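Local coordinates for cell division cycle protein 123 (Schizosaccharomyces pombe, PDB 4ZGP) that acts as an ATP-dependent chaperone that binds the gamma subunit of eIF2 and lets it assemble with the alpha and beta subunits, at residues H31-S36 with L116-P121; V50-P55 with S177-L182. One frame throughout, in Å; residues are numbered along the deposited sequence.

Contact 1: residues H31-S36 with L116-P121. With ADP (adenosine-5'-diphosphate), chain C.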
ATOM      1  N   HIS A  31       9.149   8.775  -2.569  1.00 20.26           N
ATOM      2  CA  HIS A  31       7.926   9.540  -2.359  1.00 19.40           C
ATOM      3  C   HIS A  31       6.737   8.663  -1.962  1.00 19.03           C
ATOM      4  O   HIS A  31       5.754   9.165  -1.407  1.00 22.91           O
ATOM      5  CB  HIS A  31       7.564  10.338  -3.623  1.00 23.14           C
ATOM      6  CG  HIS A  31       8.558  11.409  -3.946  1.00 25.78           C
ATOM      7  ND1 HIS A  31       8.683  11.959  -5.204  1.00 29.98           N
ATOM      8  CD2 HIS A  31       9.504  12.001  -3.180  1.00 24.59           C
ATOM      9  CE1 HIS A  31       9.644  12.869  -5.189  1.00 25.89           C
ATOM     10  NE2 HIS A  31      10.159  12.911  -3.973  1.00 28.46           N
ATOM     11  N   CYS A  32       6.829   7.372  -2.268  1.00 20.80           N
ATOM     12  CA  CYS A  32       5.741   6.439  -1.994  1.00 22.42           C
ATOM     13  C   CYS A  32       5.884   5.719  -0.662  1.00 21.85           C
ATOM     14  O   CYS A  32       5.029   4.888  -0.329  1.00 20.11           O
ATOM     15  CB  CYS A  32       5.633   5.395  -3.119  1.00 24.05           C
ATOM     16  SG  CYS A  32       4.866   6.134  -4.578  1.00 26.24           S
ATOM     17  N   GLN A  33       6.947   6.001   0.085  1.00 20.81           N
ATOM     18  CA  GLN A  33       7.048   5.421   1.428  1.00 22.90           C
ATOM     19  C   GLN A  33       5.864   5.857   2.263  1.00 22.91           C
ATOM     20  O   GLN A  33       5.429   7.008   2.172  1.00 20.37           O
ATOM     21  CB  GLN A  33       8.330   5.859   2.139  1.00 22.15           C
ATOM     22  CG  GLN A  33       9.651   5.493   1.507  1.00 22.91           C
ATOM     23  CD  GLN A  33      10.796   6.216   2.229  1.00 27.11           C
ATOM     24  OE1 GLN A  33      11.410   5.665   3.128  1.00 27.63           O
ATOM     25  NE2 GLN A  33      11.040   7.467   1.854  1.00 23.75           N
ATOM     26  N   PHE A  34       5.352   4.960   3.109  1.00 20.54           N
ATOM     27  CA  PHE A  34       4.193   5.289   3.936  1.00 19.24           C
ATOM     28  C   PHE A  34       4.397   6.584   4.736  1.00 18.25           C
ATOM     29  O   PHE A  34       3.534   7.456   4.758  1.00 21.92           O
ATOM     30  CB  PHE A  34       3.883   4.133   4.911  1.00 19.22           C
ATOM     31  CG  PHE A  34       2.565   4.270   5.585  1.00 23.53           C
ATOM     32  CD1 PHE A  34       1.420   3.725   5.010  1.00 23.86           C
ATOM     33  CD2 PHE A  34       2.462   4.926   6.800  1.00 22.91           C
ATOM     34  CE1 PHE A  34       0.193   3.853   5.628  1.00 27.47           C
ATOM     35  CE2 PHE A  34       1.233   5.065   7.419  1.00 20.18           C
ATOM     36  CZ  PHE A  34       0.104   4.535   6.842  1.00 22.53           C
ATOM     37  N   SER A  35       5.545   6.701   5.384  1.00 23.65           N
ATOM     38  CA  SER A  35       5.808   7.897   6.178  1.00 25.66           C
ATOM     39  C   SER A  35       5.778   9.166   5.317  1.00 27.92           C
ATOM     40  O   SER A  35       5.416  10.226   5.797  1.00 24.92           O
ATOM     41  CB  SER A  35       7.154   7.796   6.892  1.00 26.90           C
ATOM     42  OG  SER A  35       8.216   7.559   5.990  1.00 23.36           O
ATOM     43  N   SER A  36       6.137   9.055   4.043  1.00 25.69           N
ATOM     44  CA  SER A  36       6.162  10.246   3.206  1.00 25.58           C
ATOM     45  C   SER A  36       4.758  10.725   2.850  1.00 25.97           C
ATOM     46  O   SER A  36       4.522  11.917   2.759  1.00 35.89           O
ATOM     47  CB  SER A  36       6.979  10.003   1.926  1.00 23.08           C
ATOM     48  OG  SER A  36       8.333   9.721   2.240  1.00 27.62           O
ATOM     49  N   LEU A 116       5.789  -2.528   5.976  1.00 24.22           N
ATOM     50  CA  LEU A 116       6.982  -1.692   6.051  1.00 25.28           C
ATOM     51  C   LEU A 116       6.748  -0.497   5.130  1.00 24.72           C
ATOM     52  O   LEU A 116       5.605  -0.068   4.964  1.00 25.74           O
ATOM     53  CB  LEU A 116       8.259  -2.457   5.702  1.00 27.57           C
ATOM     54  CG  LEU A 116       8.557  -3.698   6.560  1.00 30.53           C
ATOM     55  CD1 LEU A 116       9.950  -4.222   6.281  1.00 33.73           C
ATOM     56  CD2 LEU A 116       8.367  -3.440   8.066  1.00 27.87           C
ATOM     57  N   ASN A 117       7.815   0.065   4.565  1.00 24.45           N
ATOM     58  CA  ASN A 117       7.668   1.352   3.911  1.00 26.82           C
ATOM     59  C   ASN A 117       6.708   1.306   2.739  1.00 23.11           C
ATOM     60  O   ASN A 117       6.017   2.288   2.485  1.00 21.97           O
ATOM     61  CB  ASN A 117       9.018   1.896   3.420  1.00 21.97           C
ATOM     62  CG  ASN A 117      10.094   1.942   4.521  1.00 27.59           C
ATOM     63  OD1 ASN A 117      10.311   0.961   5.244  1.00 27.62           O
ATOM     64  ND2 ASN A 117      10.783   3.080   4.631  1.00 24.08           N
ATOM     65  N   TRP A 118       6.666   0.191   2.013  1.00 20.70           N
ATOM     66  CA  TRP A 118       5.818   0.174   0.809  1.00 24.93           C
ATOM     67  C   TRP A 118       4.765  -0.924   0.775  1.00 22.49           C
ATOM     68  O   TRP A 118       3.636  -0.658   0.371  1.00 22.10           O
ATOM     69  CB  TRP A 118       6.651   0.050  -0.473  1.00 23.66           C
ATOM     70  CG  TRP A 118       7.672   1.130  -0.634  1.00 24.79           C
ATOM     71  CD1 TRP A 118       7.491   2.369  -1.200  1.00 19.67           C
ATOM     72  CD2 TRP A 118       9.027   1.072  -0.207  1.00 24.94           C
ATOM     73  NE1 TRP A 118       8.670   3.087  -1.142  1.00 21.08           N
ATOM     74  CE2 TRP A 118       9.633   2.304  -0.554  1.00 23.03           C
ATOM     75  CE3 TRP A 118       9.804   0.087   0.422  1.00 23.23           C
ATOM     76  CZ2 TRP A 118      10.964   2.582  -0.275  1.00 25.76           C
ATOM     77  CZ3 TRP A 118      11.126   0.361   0.691  1.00 25.57           C
ATOM     78  CH2 TRP A 118      11.697   1.603   0.343  1.00 26.93           C
ATOM     79  N   SER A 119       5.128  -2.140   1.182  1.00 26.95           N
ATOM     80  CA  SER A 119       4.301  -3.307   0.875  1.00 29.66           C
ATOM     81  C   SER A 119       3.594  -3.925   2.089  1.00 28.01           C
ATOM     82  O   SER A 119       4.212  -4.208   3.109  1.00 33.31           O
ATOM     83  CB  SER A 119       5.158  -4.378   0.194  1.00 27.50           C
ATOM     84  OG  SER A 119       5.883  -3.832  -0.893  1.00 30.98           O
ATOM     85  N   THR A 120       2.293  -4.107   1.947  1.00 23.73           N
ATOM     86  CA  THR A 120       1.464  -4.822   2.925  1.00 27.87           C
ATOM     87  C   THR A 120       1.602  -6.320   2.650  1.00 28.42           C
ATOM     88  O   THR A 120       1.553  -6.728   1.493  1.00 30.55           O
ATOM     89  CB  THR A 120      -0.014  -4.346   2.827  1.00 32.71           C
ATOM     90  OG1 THR A 120      -0.063  -2.918   3.002  1.00 31.72           O
ATOM     91  CG2 THR A 120      -0.910  -5.006   3.863  1.00 28.48           C
ATOM     92  N   PRO A 121       1.789  -7.137   3.707  1.00 27.76           N
ATOM     93  CA  PRO A 121       2.024  -8.580   3.558  1.00 29.05           C
ATOM     94  C   PRO A 121       0.746  -9.343   3.224  1.00 29.40           C
ATOM     95  O   PRO A 121       0.357 -10.306   3.893  1.00 30.84           O
ATOM     96  CB  PRO A 121       2.591  -8.980   4.934  1.00 29.43           C
ATOM     97  CG  PRO A 121       1.978  -8.021   5.886  1.00 30.43           C
ATOM     98  CD  PRO A 121       1.915  -6.708   5.114  1.00 27.61           C
TER
HETATM   99  PB  ADP C 301      -0.867  -2.839  -1.236  0.69 45.51           P
HETATM  100  O1B ADP C 301      -1.044  -1.447  -1.824  0.69 40.65           O
HETATM  101  O2B ADP C 301       0.583  -3.233  -1.018  0.69 37.78           O
HETATM  102  O3B ADP C 301      -1.771  -3.839  -1.926  0.69 37.41           O
HETATM  103  PA  ADP C 301      -2.676  -2.001   0.866  0.69 35.58           P
HETATM  104  O1A ADP C 301      -3.298  -1.226  -0.270  0.69 42.32           O
HETATM  105  O2A ADP C 301      -2.265  -1.346   2.174  0.69 36.30           O
HETATM  106  O3A ADP C 301      -1.373  -2.778   0.308  0.69 44.21           O
HETATM  107  O5' ADP C 301      -3.703  -3.182   1.224  0.69 44.51           O
HETATM  108  C5' ADP C 301      -3.503  -4.532   0.806  0.69 38.19           C
HETATM  109  C4' ADP C 301      -4.811  -5.234   1.125  0.69 41.03           C
HETATM  110  O4' ADP C 301      -4.900  -5.447   2.536  0.69 37.77           O
HETATM  111  C3' ADP C 301      -5.993  -4.356   0.747  0.69 38.87           C
HETATM  112  O3' ADP C 301      -6.557  -4.762  -0.504  0.69 41.30           O
HETATM  113  C2' ADP C 301      -6.985  -4.515   1.880  0.69 41.25           C
HETATM  114  O2' ADP C 301      -8.020  -5.438   1.533  0.69 45.64           O
HETATM  115  C1' ADP C 301      -6.189  -5.080   3.038  0.69 36.94           C
HETATM  116  N9  ADP C 301      -6.026  -3.996   4.038  0.69 36.80           N
HETATM  117  C8  ADP C 301      -5.153  -2.970   3.940  0.69 36.24           C
HETATM  118  N7  ADP C 301      -5.252  -2.145   5.019  0.69 39.00           N
HETATM  119  C5  ADP C 301      -6.209  -2.649   5.831  0.69 34.50           C
HETATM  120  C6  ADP C 301      -6.801  -2.271   7.136  0.69 34.40           C
HETATM  121  N6  ADP C 301      -6.360  -1.157   7.776  0.69 32.35           N
HETATM  122  N1  ADP C 301      -7.779  -3.065   7.649  0.69 28.14           N
HETATM  123  C2  ADP C 301      -8.190  -4.173   6.993  0.69 35.16           C
HETATM  124  N3  ADP C 301      -7.695  -4.577   5.804  0.69 37.18           N
HETATM  125  C4  ADP C 301      -6.715  -3.868   5.182  0.69 39.63           C
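Q33 and N117 run side by side and point the same way, their terminal amides only 2° from coplanar. In that shared plane N117 ND2 donates to Q33 OE1 at 3.1 Å, landing on a lone pair of the oxygen, though the bond is bent. Both amides have further partners: Q33 NE2 donates to the carbonyl of L30, while N117 ND2 also reaches the carbonyl of S177 and N117 OD1 takes the backbone N-H of E179, so each amide is fixed in rotation and the buried polar atoms are well supplied. The Q33 chain, extended beyond CG with chi2 at 170°, lies alongside the W118 indole, where Q33 CG is 3.7 Å from W118 CZ2. N117 CB sits over one face of the same ring, 3.5 Å above the ring plane and offset toward the rim. The indole is held by W118 NE1, which donates to the carbonyl of V29, and C32 CB lies 4.0 Å from W118 CD1. Replacing Q33 by an alanine would take away CG and the amide, and would probably leave N117 ND2 short of one acceptor and the indole without the methylene packed beside it. In this ATP-grasp protein the loop after strand 112-115 thus meets the start of helix 34-40, with Q33 as its N-cap residue. The junction is also pinned through the backbone: F34 N donates to N117 O at 2.8 Å, in the carbonyl plane. F34 directs its ring away from the loop, CG anti to the backbone N (chi1 -168°), toward the ATP-binding lysines K115 and K183. W118 belongs to the ATP-binding site, and farther along the loop T120 OG1 lies 2.8 Å from O2A of ADP, on the alpha-phosphate, and 3.0 Å from the bridging O3A.

Contact 2: residues V50-P55 with S177-L182; sequences VIKPIP and SFELVL
K52 NZ is gripped by E179 OE1 and S177 OG, each 2.9 Å away, and by a water that also accepts from S177 N. The E179 bond is a salt bridge made on the anti lone pair of the carboxylate oxygen; the lysine chain is extended until a final bend (chi4 58°) turns NZ into this cluster. Its methylenes cross the glutamate obliquely, K52 CG lying 3.8 Å from E179 CB. Beyond the cis peptide bond that precedes P53, I54 N donates a hydrogen bond to F178 O at 3.0 Å, coming from above the carbonyl plane rather than along a lone pair. I54 CG2 packs 3.7 Å from F178 CB, and the I54 side chain crosses that of L180 at about a right angle, with I54 CD1 against L180 CB. I51 and L180 run side by side, joined by two nearly straight bonds, I51 N to L180 O at 2.7 Å and L180 N to I51 O.

Farther out, E179 OE1 is also hydrogen-bonded by S35 OG, which probably steadies the carboxylate. I101 of helix 95-107 touches I51 and L180 on one sheet face; V50 and V181 occupy the other, against F34. The antiparallel hydrogen-bonded pair I51-L180 marks where edge strand 48-51 meets central strand 180-184 of a three-stranded antiparallel sheet in an ATP-grasp fold.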
ATOM      1  N   VAL A  50       3.450   5.045  13.024  1.00 26.12           N
ATOM      2  CA  VAL A  50       4.688   4.674  12.367  1.00 25.79           C
ATOM      3  C   VAL A  50       5.846   4.589  13.350  1.00 31.62           C
ATOM      4  O   VAL A  50       6.120   5.542  14.078  1.00 35.16           O
ATOM      5  CB  VAL A  50       5.048   5.673  11.237  1.00 30.99           C
ATOM      6  CG1 VAL A  50       6.289   5.217  10.516  1.00 28.24           C
ATOM      7  CG2 VAL A  50       3.904   5.774  10.256  1.00 28.52           C
ATOM      8  N   ILE A  51       6.517   3.445  13.372  1.00 28.36           N
ATOM      9  CA  ILE A  51       7.746   3.308  14.148  1.00 31.59           C
ATOM     10  C   ILE A  51       8.960   3.460  13.241  1.00 28.39           C
ATOM     11  O   ILE A  51       9.250   2.594  12.420  1.00 30.98           O
ATOM     12  CB  ILE A  51       7.794   1.963  14.873  1.00 30.93           C
ATOM     13  CG1 ILE A  51       6.620   1.866  15.841  1.00 32.90           C
ATOM     14  CG2 ILE A  51       9.125   1.817  15.615  1.00 39.01           C
ATOM     15  CD1 ILE A  51       6.422   0.469  16.421  1.00 37.79           C
ATOM     16  N   LYS A  52       9.666   4.581  13.384  1.00 27.61           N
ATOM     17  CA  LYS A  52      10.715   4.948  12.453  1.00 29.27           C
ATOM     18  C   LYS A  52      11.848   5.672  13.184  1.00 38.38           C
ATOM     19  O   LYS A  52      11.595   6.627  13.908  1.00 35.77           O
ATOM     20  CB  LYS A  52      10.153   5.837  11.344  1.00 32.44           C
ATOM     21  CG  LYS A  52      11.112   6.089  10.184  1.00 31.67           C
ATOM     22  CD  LYS A  52      10.520   7.109   9.218  1.00 30.98           C
ATOM     23  CE  LYS A  52      11.428   7.368   8.010  1.00 34.06           C
ATOM     24  NZ  LYS A  52      11.730   6.133   7.239  1.00 27.95           N
ATOM     25  N   PRO A  53      13.089   5.202  13.011  1.00 32.95           N
ATOM     26  CA  PRO A  53      13.394   3.996  12.234  1.00 34.69           C
ATOM     27  C   PRO A  53      12.939   2.717  12.930  1.00 38.50           C
ATOM     28  O   PRO A  53      12.645   2.714  14.124  1.00 37.02           O
ATOM     29  CB  PRO A  53      14.917   4.029  12.104  1.00 41.06           C
ATOM     30  CG  PRO A  53      15.376   4.867  13.239  1.00 40.73           C
ATOM     31  CD  PRO A  53      14.309   5.893  13.462  1.00 41.50           C
ATOM     32  N   ILE A  54      12.857   1.644  12.161  1.00 35.02           N
ATOM     33  CA  ILE A  54      12.463   0.351  12.696  1.00 41.53           C
ATOM     34  C   ILE A  54      13.533  -0.134  13.677  1.00 40.92           C
ATOM     35  O   ILE A  54      14.726  -0.000  13.407  1.00 45.40           O
ATOM     36  CB  ILE A  54      12.240  -0.671  11.542  1.00 37.85           C
ATOM     37  CG1 ILE A  54      11.571  -1.943  12.051  1.00 42.25           C
ATOM     38  CG2 ILE A  54      13.550  -0.974  10.808  1.00 35.55           C
ATOM     39  CD1 ILE A  54      11.012  -2.777  10.938  1.00 43.74           C
ATOM     40  N   PRO A  55      13.112  -0.656  14.842  1.00 42.20           N
ATOM     41  CA  PRO A  55      14.078  -1.203  15.806  1.00 42.37           C
ATOM     42  C   PRO A  55      14.964  -2.256  15.167  1.00 43.42           C
ATOM     43  O   PRO A  55      14.463  -3.126  14.457  1.00 43.03           O
ATOM     44  CB  PRO A  55      13.187  -1.807  16.890  1.00 42.17           C
ATOM     45  CG  PRO A  55      11.953  -0.953  16.856  1.00 40.74           C
ATOM     46  CD  PRO A  55      11.748  -0.595  15.396  1.00 38.11           C
ATOM     47  N   SER A 177      15.484   5.317   5.891  1.00 35.30           N
ATOM     48  CA  SER A 177      15.412   4.284   6.921  1.00 33.09           C
ATOM     49  C   SER A 177      14.169   3.416   6.717  1.00 32.63           C
ATOM     50  O   SER A 177      13.147   3.906   6.241  1.00 28.63           O
ATOM     51  CB  SER A 177      15.398   4.902   8.323  1.00 32.13           C
ATOM     52  OG  SER A 177      14.193   5.605   8.577  1.00 32.13           O
ATOM     53  N   PHE A 178      14.250   2.142   7.091  1.00 29.48           N
ATOM     54  CA  PHE A 178      13.064   1.303   7.099  1.00 28.21           C
ATOM     55  C   PHE A 178      12.155   1.729   8.255  1.00 32.25           C
ATOM     56  O   PHE A 178      12.613   2.292   9.255  1.00 32.47           O
ATOM     57  CB  PHE A 178      13.448  -0.178   7.210  1.00 31.27           C
ATOM     58  CG  PHE A 178      14.104  -0.719   5.980  1.00 33.36           C
ATOM     59  CD1 PHE A 178      13.358  -0.971   4.837  1.00 34.62           C
ATOM     60  CD2 PHE A 178      15.463  -0.975   5.955  1.00 31.82           C
ATOM     61  CE1 PHE A 178      13.954  -1.463   3.694  1.00 36.89           C
ATOM     62  CE2 PHE A 178      16.071  -1.486   4.816  1.00 37.91           C
ATOM     63  CZ  PHE A 178      15.312  -1.723   3.677  1.00 39.49           C
ATOM     64  N   GLU A 179      10.858   1.487   8.105  1.00 26.66           N
ATOM     65  CA  GLU A 179       9.882   1.911   9.097  1.00 27.01           C
ATOM     66  C   GLU A 179       8.893   0.785   9.285  1.00 29.92           C
ATOM     67  O   GLU A 179       8.618   0.036   8.351  1.00 27.87           O
ATOM     68  CB  GLU A 179       9.174   3.199   8.653  1.00 25.53           C
ATOM     69  CG  GLU A 179       8.485   3.039   7.302  1.00 26.48           C
ATOM     70  CD  GLU A 179       8.218   4.358   6.605  1.00 29.43           C
ATOM     71  OE1 GLU A 179       9.034   5.285   6.753  1.00 27.51           O
ATOM     72  OE2 GLU A 179       7.196   4.456   5.896  1.00 26.82           O
ATOM     73  N   LEU A 180       8.393   0.650  10.507  1.00 30.20           N
ATOM     74  CA  LEU A 180       7.337  -0.286  10.802  1.00 30.63           C
ATOM     75  C   LEU A 180       6.026   0.470  10.918  1.00 29.34           C
ATOM     76  O   LEU A 180       5.840   1.317  11.798  1.00 28.81           O
ATOM     77  CB  LEU A 180       7.631  -1.061  12.097  1.00 27.19           C
ATOM     78  CG  LEU A 180       6.475  -1.937  12.577  1.00 32.55           C
ATOM     79  CD1 LEU A 180       6.108  -2.942  11.523  1.00 30.02           C
ATOM     80  CD2 LEU A 180       6.850  -2.644  13.881  1.00 36.80           C
ATOM     81  N   VAL A 181       5.115   0.148  10.016  1.00 23.64           N
ATOM     82  CA  VAL A 181       3.818   0.782   9.984  1.00 23.82           C
ATOM     83  C   VAL A 181       2.781  -0.138  10.595  1.00 25.50           C
ATOM     84  O   VAL A 181       2.672  -1.293  10.220  1.00 26.28           O
ATOM     85  CB  VAL A 181       3.403   1.134   8.527  1.00 24.86           C
ATOM     86  CG1 VAL A 181       2.029   1.771   8.507  1.00 23.98           C
ATOM     87  CG2 VAL A 181       4.447   2.048   7.891  1.00 25.54           C
ATOM     88  N   LEU A 182       2.021   0.390  11.539  1.00 25.76           N
ATOM     89  CA  LEU A 182       0.878  -0.320  12.077  1.00 27.59           C
ATOM     90  C   LEU A 182      -0.389   0.475  11.759  1.00 26.75           C
ATOM     91  O   LEU A 182      -0.650   1.530  12.333  1.00 25.98           O
ATOM     92  CB  LEU A 182       1.044  -0.522  13.597  1.00 25.37           C
ATOM     93  CG  LEU A 182       2.318  -1.283  13.966  1.00 29.18           C
ATOM     94  CD1 LEU A 182       2.539  -1.276  15.472  1.00 40.08           C
ATOM     95  CD2 LEU A 182       2.280  -2.732  13.426  1.00 31.39           C
TER
HETATM   96  O   HOH W   1      13.042   6.742   4.764  1.00 29.99           O

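Overall arrangement
Contact 1 is wholly buried near the middle of the chain, beside the nucleotide; contact 2 is partly buried and lies farther out, with K52 and P53 exposed. Contact 1 relies on coplanar amides, an indole and a single backbone hydrogen bond across it to seat a loop against a helix start, whereas contact 2 combines strand pairing, aliphatic packing and a salt bridge. Helix 34-40 and strand 48-51 are consecutive elements; their partners are the loop that follows strand 112-115 and strand 180-184 itself, and these two strands are neighbours in one sheet. The contacts meet through E179, with N117 of contact 1 on its backbone and S35 on its carboxylate.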